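PDB 2YOC: pullulanase from Klebsiella oxytoca, which hydrolyses the alpha-1,6-glucosidic linkages of pullulan and related branched glucans, and is a substrate of the type 2 secretion system. Local coordinates for residues Asn816-Ile830 with Leu840-Val854. Sequence-based numbering, arbitrary orientation.
Sequences NYVSKHDNQTLWDMI and LATRVRMQAVSLATV
Trp827 and Ile830 press as knobs into holes on helix 840-854, the helix that leads from barrel strand 814-816 towards strand 860-864 in the (beta/alpha)8 barrel of this glycoside hydrolase. Helix 826-830, part of the loop excursion after strand 814-816, meets it at 124° between their N-to-C directions. Trp827 sits among Leu840, Arg843, Val844 and Gln847; with chi1 at -180° the indole swings away from its own backbone N and reaches toward the start of the longer helix, where Leu840 CD1 meets the ring edge at CH2, 3.6 Å away. Ile830 drops between Arg843, Met846, Gln847 and Ser850, with CG2 3.8 Å from SE of Met846, modelled as selenomethionine, and CD1 lying over the Gln847 stem. Leu826 and Gln847 run past each other in opposite senses, and Leu826 CD2 also meets Leu851 CG at 3.8 Å. Further along, Val818 CG2 touches Leu851 CD2 at 3.9 Å, while Val854 packs on the backbone of Asn816 and Tyr817.

No direct hydrogen bond joins the segments. The Asn816 side-chain amide has its main partner in Gly775; its ND2 also donates to a water within hydrogen-bonding distance of Val854 O. Thr825 is the N-cap residue of helix 826-830, its OG1 accepting from Asp828 N, and Leu826 N donates to Ser819 OG. Gln847 turns its polar end mainly to Ser867, beyond both segments, and OE1 lies 3.1 Å from Trp827 N, at an angle too poor for a bond.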
ATOM      1  N   ASN B 816     -11.812   0.912 -25.262  1.00 45.59           N
ATOM      2  CA  ASN B 816     -10.547   1.642 -25.249  1.00 44.54           C
ATOM      3  C   ASN B 816     -10.468   2.590 -26.442  1.00 52.02           C
ATOM      4  O   ASN B 816     -10.980   2.299 -27.536  1.00 50.31           O
ATOM      5  CB  ASN B 816      -9.357   0.683 -25.221  1.00 36.83           C
ATOM      6  CG  ASN B 816      -9.059   0.152 -23.843  1.00 57.15           C
ATOM      7  OD1 ASN B 816      -9.100   0.883 -22.829  1.00 65.16           O
ATOM      8  ND2 ASN B 816      -8.729  -1.133 -23.782  1.00 38.00           N
ATOM      9  N   TYR B 817      -9.850   3.747 -26.219  1.00 52.56           N
ATOM     10  CA  TYR B 817      -9.717   4.767 -27.246  1.00 54.01           C
ATOM     11  C   TYR B 817      -8.627   5.756 -26.914  1.00 60.77           C
ATOM     12  O   TYR B 817      -8.244   5.891 -25.747  1.00 60.40           O
ATOM     13  CB  TYR B 817     -11.061   5.479 -27.499  1.00 54.89           C
ATOM     14  CG  TYR B 817     -11.547   6.394 -26.399  1.00 57.32           C
ATOM     15  CD1 TYR B 817     -11.835   5.903 -25.125  1.00 57.87           C
ATOM     16  CD2 TYR B 817     -11.833   7.733 -26.658  1.00 59.52           C
ATOM     17  CE1 TYR B 817     -12.312   6.742 -24.117  1.00 57.92           C
ATOM     18  CE2 TYR B 817     -12.330   8.577 -25.664  1.00 60.08           C
ATOM     19  CZ  TYR B 817     -12.586   8.076 -24.398  1.00 65.07           C
ATOM     20  OH  TYR B 817     -13.073   8.936 -23.427  1.00 65.21           O
ATOM     21  N   VAL B 818      -8.101   6.425 -27.951  1.00 58.41           N
ATOM     22  CA  VAL B 818      -7.067   7.450 -27.781  1.00 58.52           C
ATOM     23  C   VAL B 818      -7.443   8.736 -28.523  1.00 61.76           C
ATOM     24  O   VAL B 818      -6.682   9.701 -28.529  1.00 61.54           O
ATOM     25  CB  VAL B 818      -5.607   6.959 -28.025  1.00 62.52           C
ATOM     26  CG1 VAL B 818      -5.082   6.192 -26.820  1.00 61.61           C
ATOM     27  CG2 VAL B 818      -5.483   6.126 -29.300  1.00 62.63           C
ATOM     28  N   SER B 819      -8.625   8.727 -29.160  1.00 58.68           N
ATOM     29  CA  SER B 819      -9.197   9.860 -29.869  1.00 60.12           C
ATOM     30  C   SER B 819     -10.691   9.655 -29.979  1.00 63.81           C
ATOM     31  O   SER B 819     -11.134   8.518 -30.026  1.00 63.98           O
ATOM     32  CB  SER B 819      -8.571  10.047 -31.245  1.00 66.96           C
ATOM     33  OG  SER B 819      -8.367  11.429 -31.520  1.00 75.56           O
ATOM     34  N   LYS B 820     -11.460  10.758 -29.958  1.00 59.19           N
ATOM     35  CA  LYS B 820     -12.914  10.828 -29.985  1.00 57.89           C
ATOM     36  C   LYS B 820     -13.246  12.240 -30.442  1.00 65.59           C
ATOM     37  O   LYS B 820     -12.348  13.077 -30.458  1.00 66.11           O
ATOM     38  CB  LYS B 820     -13.441  10.587 -28.562  1.00 58.44           C
ATOM     39  CG  LYS B 820     -14.902  10.143 -28.475  1.00 62.83           C
ATOM     40  CD  LYS B 820     -15.370  10.151 -27.048  1.00 60.64           C
ATOM     41  CE  LYS B 820     -16.631   9.385 -26.857  1.00 67.81           C
ATOM     42  NZ  LYS B 820     -17.062   9.423 -25.431  1.00 83.29           N
ATOM     43  N   HIS B 821     -14.510  12.520 -30.816  1.00 66.40           N
ATOM     44  CA  HIS B 821     -14.944  13.860 -31.273  1.00 68.18           C
ATOM     45  C   HIS B 821     -14.635  14.951 -30.228  1.00 73.10           C
ATOM     46  O   HIS B 821     -14.097  16.010 -30.567  1.00 74.03           O
ATOM     47  CB  HIS B 821     -16.452  13.853 -31.672  1.00 69.07           C
ATOM     48  CG  HIS B 821     -17.388  13.581 -30.531  1.00 71.44           C
ATOM     49  ND1 HIS B 821     -17.589  12.314 -30.064  1.00 72.63           N
ATOM     50  CD2 HIS B 821     -18.084  14.448 -29.756  1.00 73.14           C
ATOM     51  CE1 HIS B 821     -18.407  12.437 -29.028  1.00 71.98           C
ATOM     52  NE2 HIS B 821     -18.733  13.710 -28.809  1.00 72.37           N
ATOM     53  N   ASP B 822     -14.940  14.658 -28.952  1.00 69.80           N
ATOM     54  CA  ASP B 822     -14.721  15.579 -27.842  1.00 70.77           C
ATOM     55  C   ASP B 822     -13.245  15.604 -27.493  1.00 74.54           C
ATOM     56  O   ASP B 822     -12.553  14.595 -27.709  1.00 74.48           O
ATOM     57  CB  ASP B 822     -15.606  15.215 -26.623  1.00 72.51           C
ATOM     58  CG  ASP B 822     -15.660  13.742 -26.260  1.00 88.64           C
ATOM     59  OD1 ASP B 822     -14.597  13.164 -25.966  1.00 90.81           O
ATOM     60  OD2 ASP B 822     -16.778  13.182 -26.216  1.00100.38           O
ATOM     61  N   ASN B 823     -12.749  16.758 -26.986  1.00 68.81           N
ATOM     62  CA  ASN B 823     -11.332  16.928 -26.645  1.00 68.00           C
ATOM     63  C   ASN B 823     -10.389  16.916 -27.855  1.00 71.05           C
ATOM     64  O   ASN B 823     -10.841  16.687 -28.989  1.00 73.47           O
ATOM     65  CB  ASN B 823     -10.886  15.979 -25.539  1.00 66.70           C
ATOM     66  CG  ASN B 823     -11.527  16.320 -24.231  1.00 78.93           C
ATOM     67  OD1 ASN B 823     -11.416  17.454 -23.723  1.00 81.07           O
ATOM     68  ND2 ASN B 823     -12.235  15.353 -23.677  1.00 56.95           N
ATOM     69  N   GLN B 824      -9.091  17.193 -27.621  1.00 63.40           N
ATOM     70  CA  GLN B 824      -8.050  17.340 -28.661  1.00 61.96           C
ATOM     71  C   GLN B 824      -7.869  16.071 -29.514  1.00 66.24           C
ATOM     72  O   GLN B 824      -7.977  14.954 -28.967  1.00 64.62           O
ATOM     73  CB  GLN B 824      -6.705  17.707 -28.018  1.00 61.78           C
ATOM     74  CG  GLN B 824      -6.645  19.019 -27.250  1.00 43.94           C
ATOM     75  CD  GLN B 824      -7.113  19.017 -25.794  1.00 78.81           C
ATOM     76  OE1 GLN B 824      -7.683  18.045 -25.247  1.00 75.39           O
ATOM     77  NE2 GLN B 824      -6.920  20.153 -25.139  1.00 79.19           N
ATOM     78  N   THR B 825      -7.581  16.230 -30.850  1.00 60.94           N
ATOM     79  CA  THR B 825      -7.326  15.026 -31.650  1.00 59.46           C
ATOM     80  C   THR B 825      -5.992  14.428 -31.198  1.00 67.30           C
ATOM     81  O   THR B 825      -5.130  15.166 -30.667  1.00 68.92           O
ATOM     82  CB  THR B 825      -7.300  15.252 -33.173  1.00 56.61           C
ATOM     83  OG1 THR B 825      -6.131  15.945 -33.602  1.00 61.94           O
ATOM     84  CG2 THR B 825      -8.552  15.850 -33.720  1.00 51.21           C
ATOM     85  N   LEU B 826      -5.814  13.101 -31.405  1.00 63.09           N
ATOM     86  CA  LEU B 826      -4.575  12.412 -31.047  1.00 62.44           C
ATOM     87  C   LEU B 826      -3.343  13.177 -31.556  1.00 69.23           C
ATOM     88  O   LEU B 826      -2.438  13.453 -30.758  1.00 69.05           O
ATOM     89  CB  LEU B 826      -4.583  10.962 -31.543  1.00 61.25           C
ATOM     90  CG  LEU B 826      -3.369  10.125 -31.197  1.00 65.32           C
ATOM     91  CD1 LEU B 826      -3.105  10.092 -29.671  1.00 64.64           C
ATOM     92  CD2 LEU B 826      -3.485   8.733 -31.803  1.00 68.31           C
ATOM     93  N   TRP B 827      -3.343  13.562 -32.860  1.00 67.85           N
ATOM     94  CA  TRP B 827      -2.273  14.329 -33.485  1.00 69.79           C
ATOM     95  C   TRP B 827      -2.034  15.632 -32.741  1.00 76.96           C
ATOM     96  O   TRP B 827      -0.884  15.953 -32.419  1.00 77.81           O
ATOM     97  CB  TRP B 827      -2.609  14.630 -34.935  1.00 69.60           C
ATOM     98  CG  TRP B 827      -1.538  15.417 -35.626  1.00 72.37           C
ATOM     99  CD1 TRP B 827      -1.499  16.765 -35.801  1.00 76.27           C
ATOM    100  CD2 TRP B 827      -0.303  14.908 -36.138  1.00 72.96           C
ATOM    101  NE1 TRP B 827      -0.330  17.125 -36.426  1.00 77.19           N
ATOM    102  CE2 TRP B 827       0.426  16.004 -36.640  1.00 78.65           C
ATOM    103  CE3 TRP B 827       0.256  13.627 -36.235  1.00 74.21           C
ATOM    104  CZ2 TRP B 827       1.682  15.857 -37.244  1.00 79.18           C
ATOM    105  CZ3 TRP B 827       1.497  13.479 -36.834  1.00 76.97           C
ATOM    106  CH2 TRP B 827       2.195  14.585 -37.336  1.00 78.80           C
ATOM    107  N   ASP B 828      -3.115  16.388 -32.468  1.00 73.33           N
ATOM    108  CA  ASP B 828      -3.004  17.652 -31.751  1.00 73.30           C
ATOM    109  C   ASP B 828      -2.344  17.445 -30.376  1.00 76.16           C
ATOM    110  O   ASP B 828      -1.394  18.150 -30.039  1.00 79.10           O
ATOM    111  CB  ASP B 828      -4.358  18.391 -31.713  1.00 74.94           C
ATOM    112  CG  ASP B 828      -4.816  18.971 -33.060  1.00 83.59           C
ATOM    113  OD1 ASP B 828      -4.104  18.777 -34.067  1.00 81.55           O
ATOM    114  OD2 ASP B 828      -5.893  19.618 -33.099  1.00 92.82           O
HETATM  115  N   MSE B 829      -2.753  16.404 -29.655  1.00 69.40           N
HETATM  116  CA  MSE B 829      -2.147  16.035 -28.364  1.00 67.59           C
HETATM  117  C   MSE B 829      -0.652  15.722 -28.480  1.00 71.94           C
HETATM  118  O   MSE B 829       0.119  16.168 -27.633  1.00 70.74           O
HETATM  119  CB  MSE B 829      -2.889  14.848 -27.744  1.00 67.49           C
HETATM  120  CG  MSE B 829      -4.260  15.234 -27.279  1.00 71.69           C
HETATM  121 SE   MSE B 829      -4.211  16.412 -25.716  1.00 76.99          SE
HETATM  122  CE  MSE B 829      -4.635  14.978 -24.413  1.00 72.67           C
ATOM    123  N   ILE B 830      -0.243  14.982 -29.539  1.00 69.53           N
ATOM    124  CA  ILE B 830       1.166  14.671 -29.787  1.00 70.54           C
ATOM    125  C   ILE B 830       1.906  15.985 -30.076  1.00 78.98           C
ATOM    126  O   ILE B 830       2.927  16.247 -29.434  1.00 80.79           O
ATOM    127  CB  ILE B 830       1.370  13.569 -30.873  1.00 73.01           C
ATOM    128  CG1 ILE B 830       0.771  12.222 -30.411  1.00 72.12           C
ATOM    129  CG2 ILE B 830       2.861  13.406 -31.296  1.00 73.02           C
ATOM    130  CD1 ILE B 830       0.470  11.244 -31.557  1.00 75.77           C
ATOM    131  N   LEU B 840       8.783  14.771 -37.914  1.00 95.76           N
ATOM    132  CA  LEU B 840       7.504  14.373 -38.515  1.00 94.58           C
ATOM    133  C   LEU B 840       7.338  12.859 -38.608  1.00 97.98           C
ATOM    134  O   LEU B 840       6.296  12.342 -38.189  1.00 97.15           O
ATOM    135  CB  LEU B 840       7.294  15.062 -39.881  1.00 95.34           C
ATOM    136  CG  LEU B 840       5.928  14.898 -40.595  1.00 99.52           C
ATOM    137  CD1 LEU B 840       4.766  15.391 -39.746  1.00 99.16           C
ATOM    138  CD2 LEU B 840       5.909  15.663 -41.884  1.00102.73           C
ATOM    139  N   ALA B 841       8.395  12.160 -39.074  1.00 94.35           N
ATOM    140  CA  ALA B 841       8.465  10.698 -39.222  1.00 93.15           C
ATOM    141  C   ALA B 841       8.221   9.923 -37.915  1.00 95.87           C
ATOM    142  O   ALA B 841       7.478   8.927 -37.922  1.00 93.76           O
ATOM    143  CB  ALA B 841       9.806  10.296 -39.814  1.00 94.64           C
ATOM    144  N   THR B 842       8.847  10.375 -36.801  1.00 92.51           N
ATOM    145  CA  THR B 842       8.678   9.716 -35.496  1.00 91.25           C
ATOM    146  C   THR B 842       7.304  10.023 -34.889  1.00 92.15           C
ATOM    147  O   THR B 842       6.724   9.166 -34.227  1.00 91.33           O
ATOM    148  CB  THR B 842       9.833  10.013 -34.534  1.00 94.86           C
ATOM    149  OG1 THR B 842       9.632  11.294 -33.969  1.00 97.63           O
ATOM    150  CG2 THR B 842      11.211   9.912 -35.194  1.00 90.67           C
ATOM    151  N   ARG B 843       6.780  11.237 -35.134  1.00 86.00           N
ATOM    152  CA  ARG B 843       5.464  11.636 -34.648  1.00 82.91           C
ATOM    153  C   ARG B 843       4.370  10.821 -35.358  1.00 83.92           C
ATOM    154  O   ARG B 843       3.381  10.470 -34.714  1.00 83.46           O
ATOM    155  CB  ARG B 843       5.247  13.154 -34.785  1.00 80.31           C
ATOM    156  CG  ARG B 843       6.272  13.999 -34.024  1.00 76.59           C
ATOM    157  CD  ARG B 843       5.852  15.455 -33.886  1.00 82.86           C
ATOM    158  NE  ARG B 843       6.793  16.189 -33.043  1.00 87.71           N
ATOM    159  CZ  ARG B 843       6.551  17.362 -32.468  1.00104.98           C
ATOM    160  NH1 ARG B 843       5.391  17.975 -32.656  1.00 96.24           N
ATOM    161  NH2 ARG B 843       7.468  17.930 -31.701  1.00 95.85           N
ATOM    162  N   VAL B 844       4.566  10.474 -36.666  1.00 78.17           N
ATOM    163  CA  VAL B 844       3.617   9.634 -37.415  1.00 76.26           C
ATOM    164  C   VAL B 844       3.573   8.266 -36.747  1.00 78.24           C
ATOM    165  O   VAL B 844       2.494   7.775 -36.428  1.00 77.93           O
ATOM    166  CB  VAL B 844       3.899   9.545 -38.936  1.00 80.13           C
ATOM    167  CG1 VAL B 844       3.077   8.437 -39.596  1.00 78.62           C
ATOM    168  CG2 VAL B 844       3.621  10.878 -39.612  1.00 80.66           C
ATOM    169  N   ARG B 845       4.743   7.700 -36.465  1.00 73.83           N
ATOM    170  CA  ARG B 845       4.857   6.439 -35.739  1.00 72.37           C
ATOM    171  C   ARG B 845       4.299   6.596 -34.291  1.00 73.31           C
ATOM    172  O   ARG B 845       3.608   5.698 -33.833  1.00 71.41           O
ATOM    173  CB  ARG B 845       6.302   5.902 -35.775  1.00 71.31           C
ATOM    174  CG  ARG B 845       6.658   5.230 -37.100  1.00 65.83           C
ATOM    175  CD  ARG B 845       8.033   4.584 -37.060  1.00 64.49           C
ATOM    176  NE  ARG B 845       8.278   3.717 -38.215  1.00 78.14           N
ATOM    177  CZ  ARG B 845       8.200   2.386 -38.193  1.00 91.79           C
ATOM    178  NH1 ARG B 845       7.894   1.751 -37.069  1.00 69.23           N
ATOM    179  NH2 ARG B 845       8.432   1.683 -39.296  1.00 85.71           N
HETATM  180  N   MSE B 846       4.498   7.766 -33.631  1.00 69.40           N
HETATM  181  CA  MSE B 846       3.936   8.043 -32.300  1.00 68.33           C
HETATM  182  C   MSE B 846       2.402   7.884 -32.304  1.00 69.16           C
HETATM  183  O   MSE B 846       1.849   7.288 -31.378  1.00 67.85           O
HETATM  184  CB  MSE B 846       4.313   9.444 -31.812  1.00 71.31           C
HETATM  185  CG  MSE B 846       5.616   9.502 -31.058  1.00 79.84           C
HETATM  186 SE   MSE B 846       6.078  11.366 -30.745  1.00 90.07          SE
HETATM  187  CE  MSE B 846       7.325  11.195 -29.272  1.00 86.70           C
ATOM    188  N   GLN B 847       1.736   8.372 -33.367  1.00 64.04           N
ATOM    189  CA  GLN B 847       0.292   8.239 -33.550  1.00 63.03           C
ATOM    190  C   GLN B 847      -0.078   6.734 -33.633  1.00 65.50           C
ATOM    191  O   GLN B 847      -0.955   6.268 -32.906  1.00 65.45           O
ATOM    192  CB  GLN B 847      -0.164   9.011 -34.818  1.00 64.47           C
ATOM    193  CG  GLN B 847      -1.675   8.996 -35.091  1.00 72.33           C
ATOM    194  CD  GLN B 847      -2.342  10.337 -34.887  1.00 91.89           C
ATOM    195  OE1 GLN B 847      -1.776  11.243 -34.281  1.00 86.13           O
ATOM    196  NE2 GLN B 847      -3.571  10.496 -35.384  1.00 88.91           N
ATOM    197  N   ALA B 848       0.633   5.989 -34.480  1.00 60.39           N
ATOM    198  CA  ALA B 848       0.429   4.570 -34.701  1.00 59.95           C
ATOM    199  C   ALA B 848       0.642   3.747 -33.441  1.00 64.75           C
ATOM    200  O   ALA B 848      -0.154   2.849 -33.159  1.00 64.58           O
ATOM    201  CB  ALA B 848       1.358   4.094 -35.796  1.00 61.55           C
ATOM    202  N   VAL B 849       1.710   4.061 -32.687  1.00 61.60           N
ATOM    203  CA  VAL B 849       2.096   3.423 -31.437  1.00 61.10           C
ATOM    204  C   VAL B 849       0.953   3.620 -30.442  1.00 66.21           C
ATOM    205  O   VAL B 849       0.508   2.650 -29.808  1.00 65.62           O
ATOM    206  CB  VAL B 849       3.445   4.009 -30.939  1.00 66.01           C
ATOM    207  CG1 VAL B 849       3.640   3.820 -29.440  1.00 65.83           C
ATOM    208  CG2 VAL B 849       4.615   3.403 -31.705  1.00 66.95           C
ATOM    209  N   SER B 850       0.451   4.878 -30.340  1.00 62.36           N
ATOM    210  CA  SER B 850      -0.668   5.236 -29.476  1.00 60.65           C
ATOM    211  C   SER B 850      -1.880   4.369 -29.817  1.00 62.57           C
ATOM    212  O   SER B 850      -2.453   3.734 -28.930  1.00 63.84           O
ATOM    213  CB  SER B 850      -1.010   6.711 -29.646  1.00 65.32           C
ATOM    214  OG  SER B 850       0.124   7.517 -29.372  1.00 82.19           O
ATOM    215  N   LEU B 851      -2.203   4.278 -31.124  1.00 55.05           N
ATOM    216  CA  LEU B 851      -3.319   3.505 -31.624  1.00 52.86           C
ATOM    217  C   LEU B 851      -3.157   1.990 -31.438  1.00 57.86           C
ATOM    218  O   LEU B 851      -4.157   1.297 -31.264  1.00 56.07           O
ATOM    219  CB  LEU B 851      -3.649   3.888 -33.077  1.00 52.04           C
ATOM    220  CG  LEU B 851      -4.194   5.321 -33.281  1.00 55.94           C
ATOM    221  CD1 LEU B 851      -3.864   5.845 -34.654  1.00 56.40           C
ATOM    222  CD2 LEU B 851      -5.705   5.393 -33.074  1.00 54.96           C
ATOM    223  N   ALA B 852      -1.913   1.481 -31.429  1.00 55.94           N
ATOM    224  CA  ALA B 852      -1.639   0.042 -31.284  1.00 55.97           C
ATOM    225  C   ALA B 852      -2.117  -0.534 -29.955  1.00 58.61           C
ATOM    226  O   ALA B 852      -2.536  -1.697 -29.903  1.00 57.08           O
ATOM    227  CB  ALA B 852      -0.154  -0.230 -31.463  1.00 57.69           C
ATOM    228  N   THR B 853      -2.073   0.300 -28.888  1.00 54.90           N
ATOM    229  CA  THR B 853      -2.477  -0.063 -27.526  1.00 53.70           C
ATOM    230  C   THR B 853      -3.987  -0.413 -27.486  1.00 58.13           C
ATOM    231  O   THR B 853      -4.393  -1.299 -26.747  1.00 57.28           O
ATOM    232  CB  THR B 853      -2.017   1.011 -26.504  1.00 54.63           C
ATOM    233  OG1 THR B 853      -2.770   2.201 -26.654  1.00 54.94           O
ATOM    234  CG2 THR B 853      -0.553   1.366 -26.630  1.00 54.08           C
ATOM    235  N   VAL B 854      -4.787   0.252 -28.330  1.00 55.44           N
ATOM    236  CA  VAL B 854      -6.236   0.076 -28.495  1.00 54.16           C
ATOM    237  C   VAL B 854      -6.476  -1.084 -29.445  1.00 60.24           C
ATOM    238  O   VAL B 854      -7.135  -2.045 -29.077  1.00 62.29           O
ATOM    239  CB  VAL B 854      -6.852   1.385 -29.065  1.00 57.03           C
ATOM    240  CG1 VAL B 854      -8.291   1.190 -29.506  1.00 55.05           C
ATOM    241  CG2 VAL B 854      -6.724   2.547 -28.078  1.00 57.31           C
TER
HETATM  242  O   HOH W   1      -8.610  -2.614 -26.408  1.00 44.67           O